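Local structure of enoyl-CoA hydratase (Bacillus halodurans, 3LKE) at residues I186-N189 with K190-Q194. The protein probably hydrates enoyl-CoA thioesters or carries out a related crotonase-type reaction. Sequence-based numbering, arbitrary orientation.
Sequences ICEN and KQELQ
N189 and L193 close the first turn of the helix starting at K190: L193 N donates to N189 O at 2.9 Å. The chain turns from strand 185-187 through E188 and N189 straight into helix 190-205, with the CA atoms of C187 and L193 5.5 Å apart. N189 is the N-cap. Its CG sits between the backbone N and the carbonyl carbon (chi1 60°), a rotamer that turns OD1 toward the first turn of the helix. There OD1 accepts from E192 N at 2.7 Å, an almost straight bond (174° at the hydrogen). The E192 side chain accepts in return from the N-H of E188, the residue before the cap. Extended, with CG anti to the backbone N, it runs back until OE1 accepts a hydrogen bond from E188 N at 2.8 Å, the donor lying above the carboxylate plane. Strand 185-187 is an outermost strand, within this chain, of the six-stranded mixed sheet of this crotonase-like fold, parallel to strand 125-129. E188 and E192 lie side by side, pointing the same way, their carboxylate planes 75° apart, and E188 OE1 forms a salt bridge with R130. On the buried side, C187 SG lies 3.9 Å from L193 CD1, and both side chains rest on I127.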
ATOM      1  N   ILE A 186      -7.517  20.856  -2.123  1.00 26.93           N
ATOM      2  CA  ILE A 186      -7.209  22.110  -2.788  1.00 23.83           C
ATOM      3  C   ILE A 186      -8.133  23.185  -2.238  1.00 27.47           C
ATOM      4  O   ILE A 186      -9.329  22.927  -2.046  1.00 27.39           O
ATOM      5  CB  ILE A 186      -7.430  21.980  -4.301  1.00 26.96           C
ATOM      6  CG1 ILE A 186      -6.470  20.936  -4.890  1.00 27.93           C
ATOM      7  CG2 ILE A 186      -7.257  23.320  -4.998  1.00 30.37           C
ATOM      8  CD1 ILE A 186      -6.651  20.697  -6.373  1.00 24.87           C
ATOM      9  N   CYS A 187      -7.569  24.361  -1.957  1.00 27.46           N
ATOM     10  CA  CYS A 187      -8.355  25.567  -1.702  1.00 29.12           C
ATOM     11  C   CYS A 187      -8.149  26.535  -2.863  1.00 34.10           C
ATOM     12  O   CYS A 187      -7.054  26.624  -3.416  1.00 29.71           O
ATOM     13  CB  CYS A 187      -7.954  26.213  -0.384  1.00 33.46           C
ATOM     14  SG  CYS A 187      -8.293  25.163   1.027  1.00 35.40           S
ATOM     15  N   GLU A 188      -9.206  27.252  -3.243  1.00 34.13           N
ATOM     16  CA  GLU A 188      -9.156  28.083  -4.448  1.00 31.83           C
ATOM     17  C   GLU A 188      -8.319  29.362  -4.317  1.00 31.43           C
ATOM     18  O   GLU A 188      -7.744  29.826  -5.305  1.00 30.63           O
ATOM     19  CB  GLU A 188     -10.574  28.415  -4.925  1.00 37.79           C
ATOM     20  CG  GLU A 188     -11.438  27.190  -5.187  1.00 38.66           C
ATOM     21  CD  GLU A 188     -11.168  26.545  -6.538  1.00 44.72           C
ATOM     22  OE1 GLU A 188     -10.009  26.542  -6.997  1.00 41.62           O
ATOM     23  OE2 GLU A 188     -12.130  26.040  -7.148  1.00 56.18           O
ATOM     24  N   ASN A 189      -8.242  29.928  -3.111  1.00 32.94           N
ATOM     25  CA  ASN A 189      -7.511  31.171  -2.890  1.00 32.26           C
ATOM     26  C   ASN A 189      -7.043  31.327  -1.447  1.00 30.16           C
ATOM     27  O   ASN A 189      -7.402  30.534  -0.577  1.00 32.92           O
ATOM     28  CB  ASN A 189      -8.395  32.358  -3.260  1.00 35.60           C
ATOM     29  CG  ASN A 189      -9.650  32.405  -2.430  1.00 30.64           C
ATOM     30  OD1 ASN A 189      -9.585  32.506  -1.207  1.00 32.56           O
ATOM     31  ND2 ASN A 189     -10.800  32.294  -3.083  1.00 35.58           N
ATOM     32  N   LYS A 190      -6.251  32.363  -1.198  1.00 30.10           N
ATOM     33  CA  LYS A 190      -5.647  32.578   0.109  1.00 28.03           C
ATOM     34  C   LYS A 190      -6.653  32.742   1.252  1.00 36.42           C
ATOM     35  O   LYS A 190      -6.420  32.266   2.369  1.00 31.79           O
ATOM     36  CB  LYS A 190      -4.727  33.800   0.065  1.00 36.76           C
ATOM     37  CG  LYS A 190      -4.135  34.161   1.403  1.00 35.48           C
ATOM     38  CD  LYS A 190      -3.161  35.327   1.262  1.00 41.50           C
ATOM     39  CE  LYS A 190      -2.489  35.653   2.579  1.00 48.21           C
ATOM     40  NZ  LYS A 190      -1.483  36.741   2.409  1.00 49.47           N
ATOM     41  N   GLN A 191      -7.750  33.450   0.980  1.00 33.08           N
ATOM     42  CA  GLN A 191      -8.804  33.656   1.970  1.00 33.29           C
ATOM     43  C   GLN A 191      -9.487  32.348   2.358  1.00 31.83           C
ATOM     44  O   GLN A 191      -9.691  32.064   3.542  1.00 31.68           O
ATOM     45  CB  GLN A 191      -9.854  34.618   1.422  1.00 35.75           C
ATOM     46  CG  GLN A 191      -9.467  36.068   1.536  1.00 40.00           C
ATOM     47  CD  GLN A 191      -9.568  36.573   2.962  1.00 49.22           C
ATOM     48  OE1 GLN A 191      -8.737  36.243   3.813  1.00 48.47           O
ATOM     49  NE2 GLN A 191     -10.597  37.377   3.233  1.00 50.55           N
ATOM     50  N   GLU A 192      -9.850  31.566   1.352  1.00 32.50           N
ATOM     51  CA  GLU A 192     -10.468  30.266   1.591  1.00 32.56           C
ATOM     52  C   GLU A 192      -9.514  29.372   2.378  1.00 34.04           C
ATOM     53  O   GLU A 192      -9.917  28.688   3.323  1.00 27.87           O
ATOM     54  CB  GLU A 192     -10.845  29.602   0.273  1.00 31.96           C
ATOM     55  CG  GLU A 192     -11.424  28.203   0.438  1.00 30.90           C
ATOM     56  CD  GLU A 192     -11.526  27.454  -0.874  1.00 36.80           C
ATOM     57  OE1 GLU A 192     -11.489  28.101  -1.941  1.00 39.92           O
ATOM     58  OE2 GLU A 192     -11.653  26.216  -0.839  1.00 42.36           O
ATOM     59  N   LEU A 193      -8.238  29.407   2.004  1.00 30.60           N
ATOM     60  CA  LEU A 193      -7.228  28.604   2.685  1.00 33.05           C
ATOM     61  C   LEU A 193      -7.088  29.006   4.151  1.00 31.09           C
ATOM     62  O   LEU A 193      -6.984  28.153   5.026  1.00 29.41           O
ATOM     63  CB  LEU A 193      -5.870  28.726   1.989  1.00 30.99           C
ATOM     64  CG  LEU A 193      -4.747  27.964   2.694  1.00 29.96           C
ATOM     65  CD1 LEU A 193      -5.011  26.461   2.620  1.00 27.87           C
ATOM     66  CD2 LEU A 193      -3.399  28.308   2.078  1.00 32.50           C
ATOM     67  N   GLN A 194      -7.069  30.312   4.414  1.00 30.22           N
ATOM     68  CA  GLN A 194      -6.938  30.809   5.775  1.00 31.52           C
ATOM     69  C   GLN A 194      -8.081  30.311   6.667  1.00 28.78           C
ATOM     70  O   GLN A 194      -7.859  29.950   7.824  1.00 31.80           O
ATOM     71  CB  GLN A 194      -6.898  32.343   5.764  1.00 32.71           C
ATOM     72  CG  GLN A 194      -6.216  32.961   6.949  1.00 40.99           C
ATOM     73  CD  GLN A 194      -6.127  34.471   6.822  1.00 45.86           C
ATOM     74  OE1 GLN A 194      -5.791  34.996   5.759  1.00 44.43           O
ATOM     75  NE2 GLN A 194      -6.428  35.176   7.908  1.00 48.17           N
TER